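ABC transporter, periplasmic substrate-binding protein (Vibrio cholerae O1 biovar eltor, PDB 1TWY) probably binds phosphate in the periplasm and delivers it to an ABC-type transporter in the inner membrane. Local coordinates at residues N117-Q122 with Q217-D222; L105-N110 with Y233-P238; G125-Q130 with Q199-I204. One frame throughout, in Å; residues are numbered along the deposited sequence.

Contacts 1 and 3 lie in one lobe of the binding protein, and contact 2 sits where strand 236-243 leaves it; all three reach the same sheet. Contacts 1 and 2 are about 9 Å apart between centres and joined directly, R120 NH2 lying 2.7 Å from Q234 OE1, a probable hydrogen bond. Contact 3, about 13 Å from either, shares helix 120-128 with contact 1, and its strand pairs with that of contact 2, A106 N lying 2.8 Å from I204 O. Along the chain, contact 3 nests inside contact 1 and contact 1 inside contact 2. The magnesium ion, at G164 and T166, is about 10 Å from the R120 side chain and about 11 Å from that of Y127, so neither binds it.

Contact 1: residues N117-Q122 with Q217-D222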
loop_
_atom_site.group_PDB
_atom_site.type_symbol
_atom_site.label_atom_id
_atom_site.label_comp_id
_atom_site.label_asym_id
_atom_site.label_seq_id
_atom_site.Cartn_x
_atom_site.Cartn_y
_atom_site.Cartn_z
ATOM N N ASN A 117 12.336 -15.727 7.850
ATOM C CA ASN A 117 11.794 -14.695 8.652
ATOM C C ASN A 117 12.792 -13.555 8.715
ATOM O O ASN A 117 13.984 -13.809 8.631
ATOM C CB ASN A 117 11.584 -15.185 10.072
ATOM C CG ASN A 117 11.087 -14.079 10.998
ATOM O OD1 ASN A 117 10.086 -13.394 10.745
ATOM N ND2 ASN A 117 11.851 -13.875 12.110
ATOM N N LEU A 118 12.312 -12.313 8.757
ATOM C CA LEU A 118 13.169 -11.183 9.120
ATOM C C LEU A 118 12.462 -10.366 10.095
ATOM O O LEU A 118 11.216 -10.286 10.037
ATOM C CB LEU A 118 13.552 -10.314 7.870
ATOM C CG LEU A 118 14.529 -10.901 6.827
ATOM C CD1 LEU A 118 14.673 -10.089 5.633
ATOM C CD2 LEU A 118 15.937 -11.187 7.452
ATOM N N THR A 119 13.208 -9.821 11.070
ATOM C CA THR A 119 12.606 -8.824 11.954
ATOM C C THR A 119 12.648 -7.459 11.312
ATOM O O THR A 119 13.307 -7.232 10.311
ATOM C CB THR A 119 13.380 -8.719 13.291
ATOM O OG1 THR A 119 14.745 -8.317 13.043
ATOM C CG2 THR A 119 13.431 -10.112 13.933
ATOM N N ARG A 120 11.953 -6.527 11.950
ATOM C CA ARG A 120 12.020 -5.121 11.546
ATOM C C ARG A 120 13.439 -4.588 11.506
ATOM O O ARG A 120 13.849 -3.954 10.516
ATOM C CB ARG A 120 11.201 -4.336 12.590
ATOM C CG ARG A 120 11.159 -2.861 12.274
ATOM C CD ARG A 120 10.257 -2.140 13.234
ATOM N NE ARG A 120 8.909 -2.478 12.821
ATOM C CZ ARG A 120 8.294 -1.801 11.846
ATOM N NH1 ARG A 120 8.934 -0.829 11.217
ATOM N NH2 ARG A 120 7.061 -2.098 11.443
ATOM N N GLU A 121 14.237 -4.800 12.568
ATOM C CA GLU A 121 15.561 -4.297 12.509
ATOM C C GLU A 121 16.434 -4.912 11.495
ATOM O O GLU A 121 17.254 -4.218 10.913
ATOM C CB GLU A 121 16.347 -4.460 13.866
ATOM C CG GLU A 121 16.080 -3.421 14.883
ATOM C CD GLU A 121 16.549 -2.052 14.440
ATOM O OE1 GLU A 121 17.776 -1.700 14.447
ATOM O OE2 GLU A 121 15.662 -1.347 14.025
ATOM N N GLN A 122 16.293 -6.211 11.237
ATOM C CA GLN A 122 17.032 -6.825 10.150
ATOM C C GLN A 122 16.686 -6.246 8.819
ATOM O O GLN A 122 17.520 -5.884 8.053
ATOM C CB GLN A 122 16.777 -8.306 10.166
ATOM C CG GLN A 122 17.381 -9.015 11.436
ATOM C CD GLN A 122 17.052 -10.512 11.545
ATOM O OE1 GLN A 122 15.947 -10.911 11.149
ATOM N NE2 GLN A 122 18.046 -11.324 11.841
ATOM N N GLN A 217 8.232 -14.686 6.526
ATOM C CA GLN A 217 7.593 -14.007 7.641
ATOM C C GLN A 217 8.235 -12.666 7.916
ATOM O O GLN A 217 9.405 -12.437 7.630
ATOM C CB GLN A 217 7.723 -14.870 8.904
ATOM C CG GLN A 217 6.939 -16.131 8.792
ATOM C CD GLN A 217 7.293 -17.124 9.980
ATOM O OE1 GLN A 217 8.375 -17.024 10.626
ATOM N NE2 GLN A 217 6.425 -18.043 10.228
ATOM N N PHE A 218 7.461 -11.809 8.540
ATOM C CA PHE A 218 7.913 -10.562 9.133
ATOM C C PHE A 218 7.569 -10.580 10.611
ATOM O O PHE A 218 6.373 -10.695 10.987
ATOM C CB PHE A 218 7.249 -9.352 8.474
ATOM C CG PHE A 218 7.820 -8.032 8.932
ATOM C CD1 PHE A 218 9.111 -7.694 8.625
ATOM C CD2 PHE A 218 7.039 -7.144 9.622
ATOM C CE1 PHE A 218 9.655 -6.471 8.964
ATOM C CE2 PHE A 218 7.559 -5.919 9.953
ATOM C CZ PHE A 218 8.857 -5.599 9.669
ATOM N N GLU A 219 8.602 -10.459 11.455
ATOM C CA GLU A 219 8.464 -10.603 12.927
ATOM C C GLU A 219 7.693 -11.873 13.249
ATOM O O GLU A 219 6.789 -11.876 14.065
ATOM C CB GLU A 219 7.838 -9.384 13.578
ATOM C CG GLU A 219 8.729 -8.124 13.495
ATOM C CD GLU A 219 9.944 -8.127 14.419
ATOM O OE1 GLU A 219 10.289 -9.151 15.091
ATOM O OE2 GLU A 219 10.606 -7.050 14.482
ATOM N N LYS A 220 8.072 -12.961 12.576
ATOM C CA LYS A 220 7.539 -14.299 12.786
ATOM C C LYS A 220 6.044 -14.488 12.429
ATOM O O LYS A 220 5.513 -15.617 12.568
ATOM C CB LYS A 220 7.790 -14.816 14.253
ATOM C CG LYS A 220 9.232 -15.107 14.597
ATOM C CD LYS A 220 9.423 -16.508 15.288
ATOM C CE LYS A 220 10.719 -16.568 16.086
ATOM N NZ LYS A 220 10.964 -15.252 16.771
ATOM N N ALA A 221 5.434 -13.495 11.788
ATOM C CA ALA A 221 4.044 -13.612 11.349
ATOM C C ALA A 221 4.041 -13.947 9.868
ATOM O O ALA A 221 4.766 -13.303 9.067
ATOM C CB ALA A 221 3.301 -12.319 11.580
ATOM N N ASP A 222 3.185 -14.896 9.483
ATOM C CA ASP A 222 3.092 -15.263 8.079
ATOM C C ASP A 222 2.317 -14.178 7.330
ATOM O O ASP A 222 1.417 -13.556 7.890
ATOM C CB ASP A 222 2.345 -16.545 7.852
ATOM C CG ASP A 222 3.050 -17.735 8.381
ATOM O OD1 ASP A 222 4.252 -17.819 8.150
ATOM O OD2 ASP A 222 2.423 -18.594 9.046
HETATM O O HOH W 1 8.481 -4.640 14.566
HETATM O O HOH W 2 12.771 -5.921 15.206
#
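F218 CZ lies over one face of the R120 guanidinium, offset toward the rim, and the two planes stand 78° apart, far from a parallel stack. The F218 ring has E219 CG over one of its own faces, again off centre, while the start of helix 120-128 comes in obliquely, with R120 CA 3.7 Å from F218 CZ. A water lies at the guanidinium edge, in its plane, where it accepts from R120 NE and donates to E219 OE2. The other guanidinium nitrogens are bound by Q234 and by the carbonyl of L162, so the arginine ties the helix start to two further parts of the chain.

E219 OE2 is gripped by several donors. R120 N donates to E219 OE2 at 2.9 Å, nearly straight, from above the carboxylate plane, and a second water, held by E121 N, also donates to it. The glutamate chain bends at chi2 (-73°), which folds the carboxylate back onto T119 and R120. Its negative charge would be favoured beside the amino end of the helix. T119 suits the N-cap because its short hydroxyl can accept from Q122 N, 3.2 Å from T119 OG1; Q122 OE1 returns the favour to T119 N.

Before the helix, along the chain, the backbones pair in parallel. L118 N binds Q217 O at 3.1 Å, and E219 N binds L118 O at 3.0 Å. L118 and F218 share one face of the sheet, where both pack on L123, whereas N117 and Q217 lie on the other. The type I' turn F218-A221 then reverses the chain. The whole is a parallel strand pair leading through an N-cap and capping box into helix 120-128, within an alpha/beta lobe as in periplasmic binding proteins.

Contact 2: residues L105-N110 with Y233-P238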
loop_
_atom_site.group_PDB
_atom_site.type_symbol
_atom_site.label_atom_id
_atom_site.label_comp_id
_atom_site.label_asym_id
_atom_site.label_seq_id
_atom_site.Cartn_x
_atom_site.Cartn_y
_atom_site.Cartn_z
ATOM N N LEU A 105 1.863 -6.065 1.956
ATOM C CA LEU A 105 3.099 -6.252 1.252
ATOM C C LEU A 105 3.750 -7.518 1.739
ATOM O O LEU A 105 3.728 -7.781 2.945
ATOM C CB LEU A 105 4.057 -5.069 1.525
ATOM C CG LEU A 105 3.674 -3.671 1.034
ATOM C CD1 LEU A 105 4.789 -2.695 1.392
ATOM C CD2 LEU A 105 3.561 -3.604 -0.425
ATOM N N ALA A 106 4.395 -8.244 0.836
ATOM C CA ALA A 106 5.213 -9.417 1.165
ATOM C C ALA A 106 6.649 -9.164 0.894
ATOM O O ALA A 106 6.992 -8.478 -0.043
ATOM C CB ALA A 106 4.791 -10.649 0.243
ATOM N N ILE A 107 7.472 -9.674 1.755
ATOM C CA ILE A 107 8.918 -9.704 1.474
ATOM C C ILE A 107 9.265 -11.022 0.833
ATOM O O ILE A 107 8.915 -12.101 1.322
ATOM C CB ILE A 107 9.675 -9.579 2.823
ATOM C CG1 ILE A 107 9.144 -8.362 3.618
ATOM C CG2 ILE A 107 11.141 -9.536 2.582
ATOM C CD1 ILE A 107 9.354 -7.105 2.808
ATOM N N VAL A 108 9.988 -10.955 -0.272
ATOM C CA VAL A 108 10.230 -12.099 -1.072
ATOM C C VAL A 108 11.718 -12.362 -1.240
ATOM O O VAL A 108 12.472 -11.409 -1.427
ATOM C CB VAL A 108 9.481 -12.046 -2.392
ATOM C CG1 VAL A 108 7.961 -12.135 -2.115
ATOM C CG2 VAL A 108 9.767 -10.852 -3.217
ATOM N N VAL A 109 12.117 -13.627 -1.166
ATOM C CA VAL A 109 13.454 -14.074 -1.445
ATOM C C VAL A 109 13.472 -15.211 -2.443
ATOM O O VAL A 109 12.402 -15.787 -2.738
ATOM C CB VAL A 109 14.182 -14.552 -0.134
ATOM C CG1 VAL A 109 14.239 -13.334 0.861
ATOM C CG2 VAL A 109 13.509 -15.752 0.583
ATOM N N ASN A 110 14.645 -15.541 -2.916
ATOM C CA ASN A 110 14.783 -16.663 -3.882
ATOM C C ASN A 110 14.490 -17.980 -3.140
ATOM O O ASN A 110 14.785 -18.155 -1.934
ATOM C CB ASN A 110 16.210 -16.698 -4.405
ATOM C CG ASN A 110 16.394 -17.720 -5.474
ATOM O OD1 ASN A 110 16.622 -18.922 -5.163
ATOM N ND2 ASN A 110 16.382 -17.292 -6.716
ATOM N N TYR A 233 0.320 -9.501 11.272
ATOM C CA TYR A 233 1.319 -9.177 10.239
ATOM C C TYR A 233 1.381 -7.666 10.011
ATOM O O TYR A 233 0.403 -7.058 9.651
ATOM C CB TYR A 233 1.018 -9.999 8.964
ATOM C CG TYR A 233 2.040 -9.750 7.867
ATOM C CD1 TYR A 233 3.180 -10.506 7.819
ATOM C CD2 TYR A 233 1.777 -8.901 6.849
ATOM C CE1 TYR A 233 4.140 -10.308 6.800
ATOM C CE2 TYR A 233 2.752 -8.687 5.818
ATOM C CZ TYR A 233 3.854 -9.425 5.795
ATOM O OH TYR A 233 4.833 -9.304 4.838
ATOM N N GLN A 234 2.537 -7.071 10.222
ATOM C CA GLN A 234 2.663 -5.647 10.326
ATOM C C GLN A 234 2.691 -4.913 8.942
ATOM O O GLN A 234 2.466 -3.714 8.945
ATOM C CB GLN A 234 3.904 -5.194 11.152
ATOM C CG GLN A 234 3.914 -5.542 12.654
ATOM C CD GLN A 234 5.302 -5.101 13.249
ATOM O OE1 GLN A 234 5.841 -3.987 12.892
ATOM N NE2 GLN A 234 5.902 -5.983 14.009
ATOM N N LEU A 235 3.064 -5.576 7.804
ATOM C CA LEU A 235 3.368 -4.893 6.617
ATOM C C LEU A 235 2.110 -4.736 5.758
ATOM O O LEU A 235 1.810 -5.452 4.820
ATOM C CB LEU A 235 4.492 -5.602 5.829
ATOM C CG LEU A 235 5.843 -5.464 6.563
ATOM C CD1 LEU A 235 6.901 -6.181 5.696
ATOM C CD2 LEU A 235 6.342 -4.054 7.097
ATOM N N SER A 236 1.286 -3.815 6.199
ATOM C CA SER A 236 0.069 -3.536 5.491
ATOM C C SER A 236 -0.220 -2.054 5.614
ATOM O O SER A 236 0.283 -1.346 6.468
ATOM C CB SER A 236 -1.077 -4.306 6.047
ATOM O OG SER A 236 -1.520 -3.682 7.213
ATOM N N ARG A 237 -1.037 -1.571 4.724
ATOM C CA ARG A 237 -1.370 -0.168 4.741
ATOM C C ARG A 237 -2.883 -0.068 4.571
ATOM O O ARG A 237 -3.486 -0.943 3.971
ATOM C CB ARG A 237 -0.696 0.584 3.589
ATOM C CG ARG A 237 -1.112 0.119 2.250
ATOM C CD ARG A 237 -0.196 0.577 1.178
ATOM N NE ARG A 237 -0.514 -0.031 -0.087
ATOM C CZ ARG A 237 -0.337 0.548 -1.277
ATOM N NH1 ARG A 237 0.189 1.726 -1.311
ATOM N NH2 ARG A 237 -0.722 -0.047 -2.428
ATOM N N PRO A 238 -3.486 0.961 5.159
ATOM C CA PRO A 238 -4.906 1.180 5.028
ATOM C C PRO A 238 -5.311 1.850 3.734
ATOM O O PRO A 238 -4.524 2.733 3.276
ATOM C CB PRO A 238 -5.222 2.155 6.233
ATOM C CG PRO A 238 -3.990 2.907 6.374
ATOM C CD PRO A 238 -2.871 1.913 6.078
HETATM O O HOH W 3 6.185 -11.447 3.580
#
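Y233 OH and L105 O meet at 2.7 Å, the tyrosine hydroxyl donating to the carbonyl in its plane and on a lone pair. The acceptor in turn sits at the edge of the phenol ring, in the ring plane. With CG anti to the backbone N (chi1 -178°), the long side chain extends toward strand 96-109, and a tyrosine is well suited here because its flat ring can be buried while its hydroxyl serves the backbone. A water donates to Y233 OH at 2.8 Å and accepts a hydrogen bond from I107 N; direct bond and water bridge together fix the phenol end.

The second direct link is between backbones: L105 N donates to L235 O at 2.9 Å, with an angle of 172° at the hydrogen. L235 is the centre of an inverse gamma turn just before strand 236-243. Its isobutyl group crosses the I107 side chain at about a right angle, L235 CD1 resting 3.8 Å from I107 CG1. Branched aliphatic side chains fit this buried spot because they bring no polar atom of their own into it, while the backbone polar atoms that meet here are paired.

Further out, F218 of strand 214-218 packs on both Y233 and L235. Strand 96-109 is hydrogen-bonded to strand 200-205 through A106 and V108 and to strand 214-218 through I107 and V109. The bond from L105 to L235 comes just as strand 236-243 begins, itself an antiparallel neighbour of strand 96-109, and helix 154-163 packs against this junction, F159 on L105 and I107 and M163 on L235.

Contact 3: residues G125-Q130 with Q199-I204; sequences GIYKGQ and QAVGFI
I126 and V201 are the closest pair along the two backbones, with CA atoms 9.2 Å apart, and no hydrogen bond joins the segments: the last turn of helix 120-128 packs on strand 200-205 through side chains. I126 CG2 meets V201 CG1 at 4.1 Å, two beta-branched residues that present compact methyl groups to each other.

Y127 reaches farther, and its hydroxyl comes to the strand backbone, Y127 OH lying 3.4 Å from G202 CA. The same oxygen, Y127 OH, sits at the edge of the F203 ring, near its plane, 3.7 Å from F203 CD1. The two side chains cross obliquely, Y127 CE2 being 4.1 Å from F203 CE1. With CG placed between its backbone N and carbonyl carbon (chi1 57°), F203 turns its ring toward the tyrosine. The buried hydroxyl is satisfied by a hydrogen bond with V147 O of strand 145-149.

After K128 the helix stops at G129, whose positive phi (88°) suits glycine. G129 N binds I126 O, and weak bonds run from G129 N and Q130 N to G125 O, which makes the end a Schellman motif. The contact thus lays a helix on the mixed sheet of an alpha/beta lobe, and F159 of helix 154-163 joins the aromatic cluster, stacked on F203 and edge-to-face with Y127.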
loop_
_atom_site.group_PDB
_atom_site.type_symbol
_atom_site.label_atom_id
_atom_site.label_comp_id
_atom_site.label_asym_id
_atom_site.label_seq_id
_atom_site.Cartn_x
_atom_site.Cartn_y
_atom_site.Cartn_z
ATOM N N GLY A 125 17.944 -2.672 8.568
ATOM C CA GLY A 125 19.354 -2.743 8.276
ATOM C C GLY A 125 19.852 -3.175 6.944
ATOM O O GLY A 125 20.797 -2.582 6.336
ATOM N N ILE A 126 19.109 -4.133 6.364
ATOM C CA ILE A 126 19.414 -4.510 4.992
ATOM C C ILE A 126 19.140 -3.397 3.949
ATOM O O ILE A 126 19.981 -3.020 3.154
ATOM C CB ILE A 126 18.574 -5.794 4.659
ATOM C CG1 ILE A 126 19.160 -7.017 5.376
ATOM C CG2 ILE A 126 18.522 -6.044 3.110
ATOM C CD1 ILE A 126 18.268 -8.174 5.428
ATOM N N TYR A 127 17.975 -2.768 4.052
ATOM C CA TYR A 127 17.607 -1.676 3.140
ATOM C C TYR A 127 18.448 -0.441 3.340
ATOM O O TYR A 127 18.666 0.289 2.405
ATOM C CB TYR A 127 16.074 -1.403 3.122
ATOM C CG TYR A 127 15.429 -2.341 2.124
ATOM C CD1 TYR A 127 15.141 -3.641 2.441
ATOM C CD2 TYR A 127 15.108 -1.894 0.890
ATOM C CE1 TYR A 127 14.638 -4.527 1.502
ATOM C CE2 TYR A 127 14.524 -2.766 -0.052
ATOM C CZ TYR A 127 14.323 -4.012 0.228
ATOM O OH TYR A 127 13.813 -4.948 -0.713
ATOM N N LYS A 128 19.033 -0.263 4.555
ATOM C CA LYS A 128 19.926 0.850 4.771
ATOM C C LYS A 128 21.321 0.617 4.280
ATOM O O LYS A 128 22.057 1.584 4.185
ATOM C CB LYS A 128 20.073 1.183 6.254
ATOM C CG LYS A 128 18.936 1.928 6.838
ATOM C CD LYS A 128 18.926 3.412 6.548
ATOM C CE LYS A 128 19.939 4.223 7.404
ATOM N NZ LYS A 128 20.398 5.399 6.616
ATOM N N GLY A 129 21.691 -0.592 4.003
ATOM C CA GLY A 129 22.978 -0.977 3.560
ATOM C C GLY A 129 23.909 -1.253 4.763
ATOM O O GLY A 129 25.112 -1.490 4.536
ATOM N N GLN A 130 23.357 -1.334 5.950
ATOM C CA GLN A 130 24.124 -1.649 7.162
ATOM C C GLN A 130 24.396 -3.135 7.296
ATOM O O GLN A 130 25.475 -3.568 7.734
ATOM C CB GLN A 130 23.389 -1.175 8.385
ATOM C CG GLN A 130 23.238 0.323 8.481
ATOM C CD GLN A 130 22.164 0.764 9.541
ATOM O OE1 GLN A 130 21.534 -0.061 10.241
ATOM N NE2 GLN A 130 21.912 2.064 9.593
ATOM N N GLN A 199 20.711 -14.246 -4.378
ATOM C CA GLN A 199 21.106 -13.196 -3.444
ATOM C C GLN A 199 20.049 -12.134 -3.182
ATOM O O GLN A 199 20.251 -11.319 -2.319
ATOM C CB GLN A 199 22.362 -12.484 -3.943
ATOM C CG GLN A 199 22.275 -11.580 -5.221
ATOM C CD GLN A 199 22.567 -12.243 -6.554
ATOM O OE1 GLN A 199 22.249 -13.408 -6.697
ATOM N NE2 GLN A 199 23.153 -11.530 -7.522
ATOM N N ALA A 200 18.949 -12.086 -3.962
ATOM C CA ALA A 200 18.105 -10.930 -3.923
ATOM C C ALA A 200 16.992 -10.996 -2.874
ATOM O O ALA A 200 16.529 -12.041 -2.445
ATOM C CB ALA A 200 17.408 -10.769 -5.360
ATOM N N VAL A 201 16.635 -9.809 -2.397
ATOM C CA VAL A 201 15.458 -9.577 -1.590
ATOM C C VAL A 201 14.719 -8.445 -2.119
ATOM O O VAL A 201 15.252 -7.431 -2.671
ATOM C CB VAL A 201 15.764 -9.275 -0.089
ATOM C CG1 VAL A 201 16.710 -8.137 0.110
ATOM C CG2 VAL A 201 14.504 -9.226 0.812
ATOM N N GLY A 202 13.399 -8.601 -2.037
ATOM C CA GLY A 202 12.547 -7.548 -2.496
ATOM C C GLY A 202 11.186 -7.591 -1.814
ATOM O O GLY A 202 10.993 -8.306 -0.857
ATOM N N PHE A 203 10.302 -6.721 -2.279
ATOM C CA PHE A 203 8.901 -6.579 -1.730
ATOM C C PHE A 203 7.952 -6.505 -2.920
ATOM O O PHE A 203 8.265 -5.930 -3.983
ATOM C CB PHE A 203 8.739 -5.432 -0.777
ATOM C CG PHE A 203 9.109 -4.116 -1.302
ATOM C CD1 PHE A 203 10.421 -3.664 -1.235
ATOM C CD2 PHE A 203 8.179 -3.327 -1.960
ATOM C CE1 PHE A 203 10.812 -2.482 -1.802
ATOM C CE2 PHE A 203 8.601 -2.107 -2.545
ATOM C CZ PHE A 203 9.927 -1.690 -2.415
ATOM N N ILE A 204 6.770 -7.037 -2.741
ATOM C CA ILE A 204 5.694 -7.044 -3.752
ATOM C C ILE A 204 4.365 -6.966 -3.018
ATOM O O ILE A 204 4.226 -7.271 -1.831
ATOM C CB ILE A 204 5.678 -8.318 -4.574
ATOM C CG1 ILE A 204 5.511 -9.634 -3.737
ATOM C CG2 ILE A 204 6.926 -8.464 -5.510
ATOM C CD1 ILE A 204 5.454 -10.880 -4.711
#